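Local coordinates for protein homoprotocatechuate 2,3-dioxygenase (Brevibacterium fuscum, PDB 4Z6M) that cleaves the aromatic ring of the catechol homoprotocatechuate with molecular oxygen, using an iron(II) ion held by two histidines and one carboxylate, at residues A[4-16]-A[164-176]. The protein carries 1 engineered substitution. Sequence-based numbering, arbitrary orientation.
Sequences EIPKPVAPAPDIL and PRGRKYLEDLGFR
The proline-rich N-terminal arm, 4-16, runs along helix 163-172 of the second glyoxalase-fold module and rounds its C-terminal end before entering strand 15-25 of the first. Lys168 makes the direct hydrogen bond between the two: its NZ meets Ile5 O at 2.8 Å, in the carbonyl plane, with a C=O...N angle of 158°. One helical turn on, Asp172 OD2 takes the same ammonium through its syn lone pair, 2.7 Å from Lys168 NZ. A bend at chi2 (-93°) of Lys168 carries NZ to this spot, where a water is its third partner. The carboxylate of Glu4 stays beyond salt-bridge range, yet its charge probably favours the ammonium too. Lys7 lays its CB and CG obliquely against the Asp172 carboxylate.

Ile5 also turns its side chain toward the helix. Its CG1 sits over one face of the Arg165 guanidinium, offset toward the rim, 3.7 Å from Arg165 NH2, while its CD1 reaches Tyr169 CB at 3.6 Å. Waters join Glu4 O to Arg165 NH2, Ile5 N to Arg165 O, and Pro6 O to Asp172 OD2, tying the arm's backbone to the helix.

Gly174, with positive phi, closes the helix in a Schellman motif. Here Ala12 CB lies 3.6 Å from Leu173 O, and a water donates to both Pro13 O and Leu173 O. Ile15 CD1 rests against both Leu173 CG, 3.8 Å away, and Phe175 CE1, 3.7 Å away, crossing each side chain at about a right angle.

Around this seam, Pro8 and Leu173 pack on helix 84-96, and Tyr169 OH bonds to Asp120 and Tyr94. Ile15 also touches Phe128 of strand 125-129, while Phe175 rests on Met193 of strand 188-194, so the contact joins the first module to the second.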
# COMPACT_ATOMS: atom_id res chain seq x y z
N GLU A 4 -10.50 -42.53 19.18
CA GLU A 4 -9.84 -41.39 19.89
C GLU A 4 -8.36 -41.68 20.06
O GLU A 4 -7.96 -42.80 20.40
CB GLU A 4 -10.49 -41.13 21.26
CG GLU A 4 -10.02 -39.88 21.97
CD GLU A 4 -10.18 -39.96 23.48
OE1 GLU A 4 -9.53 -40.82 24.12
OE2 GLU A 4 -10.95 -39.15 24.03
N ILE A 5 -7.53 -40.68 19.79
CA ILE A 5 -6.10 -40.77 20.03
C ILE A 5 -5.87 -40.42 21.51
O ILE A 5 -6.25 -39.34 21.95
CB ILE A 5 -5.32 -39.82 19.09
CG1 ILE A 5 -5.58 -40.21 17.62
CG2 ILE A 5 -3.83 -39.84 19.44
CD1 ILE A 5 -5.28 -39.15 16.58
N PRO A 6 -5.25 -41.34 22.28
CA PRO A 6 -5.16 -41.06 23.71
C PRO A 6 -4.16 -39.95 24.03
O PRO A 6 -3.22 -39.72 23.26
CB PRO A 6 -4.69 -42.39 24.31
CG PRO A 6 -3.93 -43.03 23.20
CD PRO A 6 -4.67 -42.65 21.94
N LYS A 7 -4.37 -39.27 25.15
CA LYS A 7 -3.41 -38.29 25.65
C LYS A 7 -2.30 -39.02 26.40
O LYS A 7 -2.57 -39.67 27.41
CB LYS A 7 -4.11 -37.32 26.61
CG LYS A 7 -3.19 -36.24 27.15
CD LYS A 7 -3.93 -35.28 28.06
CE LYS A 7 -2.94 -34.38 28.78
NZ LYS A 7 -3.61 -33.32 29.59
N PRO A 8 -1.04 -38.88 25.94
CA PRO A 8 0.05 -39.53 26.66
C PRO A 8 0.21 -39.05 28.10
O PRO A 8 -0.14 -37.92 28.43
CB PRO A 8 1.28 -39.20 25.83
CG PRO A 8 0.75 -38.97 24.45
CD PRO A 8 -0.57 -38.27 24.68
N VAL A 9 0.75 -39.91 28.95
CA VAL A 9 1.27 -39.45 30.24
C VAL A 9 2.51 -38.56 30.04
O VAL A 9 2.69 -37.57 30.73
CB VAL A 9 1.55 -40.64 31.19
CG1 VAL A 9 2.21 -40.17 32.48
CG2 VAL A 9 0.24 -41.35 31.48
N ALA A 10 3.37 -38.94 29.10
CA ALA A 10 4.59 -38.19 28.81
C ALA A 10 4.26 -36.75 28.39
O ALA A 10 3.31 -36.54 27.64
CB ALA A 10 5.35 -38.89 27.71
N PRO A 11 5.04 -35.75 28.86
CA PRO A 11 4.71 -34.36 28.49
C PRO A 11 4.96 -34.06 27.01
O PRO A 11 5.89 -34.58 26.41
CB PRO A 11 5.67 -33.54 29.34
CG PRO A 11 6.85 -34.44 29.52
CD PRO A 11 6.22 -35.80 29.74
N ALA A 12 4.13 -33.20 26.43
CA ALA A 12 4.34 -32.79 25.04
C ALA A 12 5.63 -31.97 24.93
O ALA A 12 5.98 -31.22 25.86
CB ALA A 12 3.16 -31.98 24.53
N PRO A 13 6.32 -32.08 23.79
CA PRO A 13 7.41 -31.15 23.52
C PRO A 13 6.85 -29.74 23.39
O PRO A 13 5.73 -29.57 22.92
CB PRO A 13 7.94 -31.62 22.16
CG PRO A 13 6.74 -32.23 21.51
CD PRO A 13 6.06 -32.95 22.64
N ASP A 14 7.62 -28.75 23.82
CA ASP A 14 7.27 -27.34 23.70
C ASP A 14 7.59 -26.92 22.28
O ASP A 14 8.75 -26.65 21.95
CB ASP A 14 8.04 -26.51 24.73
CG ASP A 14 7.68 -25.03 24.68
OD1 ASP A 14 6.98 -24.64 23.73
OD2 ASP A 14 8.13 -24.26 25.58
N ILE A 15 6.55 -26.83 21.46
CA ILE A 15 6.70 -26.46 20.06
C ILE A 15 6.65 -24.93 19.94
O ILE A 15 5.72 -24.28 20.43
CB ILE A 15 5.60 -27.10 19.21
CG1 ILE A 15 5.71 -28.64 19.24
CG2 ILE A 15 5.62 -26.55 17.79
CD1 ILE A 15 4.40 -29.33 18.91
N LEU A 16 7.64 -24.37 19.25
CA LEU A 16 7.67 -22.92 19.00
C LEU A 16 6.77 -22.49 17.84
O LEU A 16 6.04 -21.49 17.96
CB LEU A 16 9.10 -22.49 18.70
CG LEU A 16 10.15 -22.70 19.78
CD1 LEU A 16 11.54 -22.48 19.18
CD2 LEU A 16 9.87 -21.75 20.95
N PRO A 164 -12.37 -33.75 13.99
CA PRO A 164 -12.34 -33.78 15.44
C PRO A 164 -11.27 -34.70 16.02
O PRO A 164 -10.65 -34.35 17.04
CB PRO A 164 -13.76 -34.25 15.80
CG PRO A 164 -14.58 -33.73 14.66
CD PRO A 164 -13.73 -33.97 13.46
N ARG A 165 -11.04 -35.85 15.40
CA ARG A 165 -10.03 -36.77 15.89
C ARG A 165 -8.64 -36.13 15.82
O ARG A 165 -7.86 -36.21 16.78
CB ARG A 165 -10.05 -38.06 15.07
CG ARG A 165 -9.02 -39.10 15.50
CD ARG A 165 -9.19 -40.36 14.69
NE ARG A 165 -8.33 -41.43 15.19
CZ ARG A 165 -7.20 -41.84 14.63
NH1 ARG A 165 -6.75 -41.33 13.49
NH2 ARG A 165 -6.51 -42.82 15.22
N GLY A 166 -8.35 -35.49 14.70
CA GLY A 166 -7.08 -34.79 14.55
C GLY A 166 -6.93 -33.60 15.47
O GLY A 166 -5.86 -33.36 16.01
N ARG A 167 -8.01 -32.84 15.62
CA ARG A 167 -8.02 -31.68 16.50
C ARG A 167 -7.65 -32.04 17.94
O ARG A 167 -6.83 -31.37 18.55
CB ARG A 167 -9.37 -30.96 16.45
CG ARG A 167 -9.55 -29.87 17.49
CD ARG A 167 -11.01 -29.52 17.51
NE ARG A 167 -11.32 -28.42 18.41
CZ ARG A 167 -12.23 -27.48 18.12
NH1 ARG A 167 -12.87 -27.50 16.95
NH2 ARG A 167 -12.45 -26.52 18.98
N LYS A 168 -8.27 -33.08 18.48
CA LYS A 168 -7.98 -33.51 19.85
C LYS A 168 -6.50 -33.86 20.02
O LYS A 168 -5.86 -33.45 21.00
CB LYS A 168 -8.88 -34.68 20.22
CG LYS A 168 -8.85 -34.99 21.70
CD LYS A 168 -7.84 -36.05 22.05
CE LYS A 168 -8.23 -36.73 23.35
NZ LYS A 168 -7.03 -37.41 23.89
N TYR A 169 -5.96 -34.59 19.05
CA TYR A 169 -4.55 -34.98 19.08
C TYR A 169 -3.63 -33.76 19.07
O TYR A 169 -2.70 -33.67 19.86
CB TYR A 169 -4.26 -35.97 17.94
CG TYR A 169 -2.88 -35.86 17.32
CD1 TYR A 169 -1.75 -36.27 18.00
CD2 TYR A 169 -2.73 -35.35 16.05
CE1 TYR A 169 -0.49 -36.17 17.44
CE2 TYR A 169 -1.47 -35.24 15.47
CZ TYR A 169 -0.37 -35.66 16.17
OH TYR A 169 0.87 -35.56 15.60
N LEU A 170 -3.93 -32.79 18.20
CA LEU A 170 -3.11 -31.58 18.12
C LEU A 170 -3.26 -30.72 19.36
O LEU A 170 -2.30 -30.10 19.79
CB LEU A 170 -3.39 -30.79 16.84
CG LEU A 170 -2.90 -31.44 15.55
CD1 LEU A 170 -3.38 -30.67 14.34
CD2 LEU A 170 -1.39 -31.60 15.49
N GLU A 171 -4.45 -30.71 19.98
CA GLU A 171 -4.60 -29.99 21.24
C GLU A 171 -3.77 -30.60 22.36
O GLU A 171 -3.14 -29.88 23.14
CB GLU A 171 -6.08 -29.92 21.64
CG GLU A 171 -6.89 -28.98 20.77
CD GLU A 171 -8.36 -29.01 21.11
OE1 GLU A 171 -8.89 -30.11 21.43
OE2 GLU A 171 -8.97 -27.95 21.10
N ASP A 172 -3.76 -31.93 22.43
CA ASP A 172 -2.96 -32.61 23.44
C ASP A 172 -1.48 -32.29 23.23
O ASP A 172 -0.71 -32.15 24.17
CB ASP A 172 -3.17 -34.13 23.36
CG ASP A 172 -4.52 -34.58 23.94
OD1 ASP A 172 -5.16 -33.82 24.68
OD2 ASP A 172 -4.92 -35.72 23.65
N LEU A 173 -1.11 -32.14 21.97
CA LEU A 173 0.27 -31.80 21.60
C LEU A 173 0.64 -30.34 21.90
O LEU A 173 1.81 -29.96 21.81
CB LEU A 173 0.46 -32.13 20.13
CG LEU A 173 1.82 -32.04 19.47
CD1 LEU A 173 2.82 -32.93 20.18
CD2 LEU A 173 1.66 -32.40 18.00
N GLY A 174 -0.37 -29.53 22.23
CA GLY A 174 -0.19 -28.17 22.70
C GLY A 174 -0.69 -27.10 21.74
O GLY A 174 -0.65 -25.91 22.06
N PHE A 175 -1.16 -27.49 20.56
CA PHE A 175 -1.73 -26.48 19.64
C PHE A 175 -3.07 -26.00 20.19
O PHE A 175 -3.81 -26.79 20.78
CB PHE A 175 -1.93 -27.06 18.24
CG PHE A 175 -0.64 -27.35 17.50
CD1 PHE A 175 0.05 -28.51 17.72
CD2 PHE A 175 -0.17 -26.47 16.52
CE1 PHE A 175 1.24 -28.77 17.03
CE2 PHE A 175 0.99 -26.75 15.82
CZ PHE A 175 1.69 -27.90 16.08
N ARG A 176 -3.36 -24.72 20.01
CA ARG A 176 -4.60 -24.13 20.50
C ARG A 176 -5.47 -23.74 19.31
O ARG A 176 -5.02 -23.04 18.39
CB ARG A 176 -4.28 -22.88 21.35
CG ARG A 176 -3.26 -23.13 22.48
CD ARG A 176 -1.90 -22.43 22.25
NE ARG A 176 -1.03 -22.41 23.45
CZ ARG A 176 0.22 -21.93 23.49
NH1 ARG A 176 0.82 -21.42 22.41
NH2 ARG A 176 0.90 -21.95 24.64
O HOH W 1 -6.38 -44.13 18.09
O HOH W 2 -7.86 -38.64 26.08
O HOH W 3 -8.46 -37.98 18.89
O HOH W 4 -3.50 -37.16 21.91
O HOH W 5 3.63 -28.01 22.44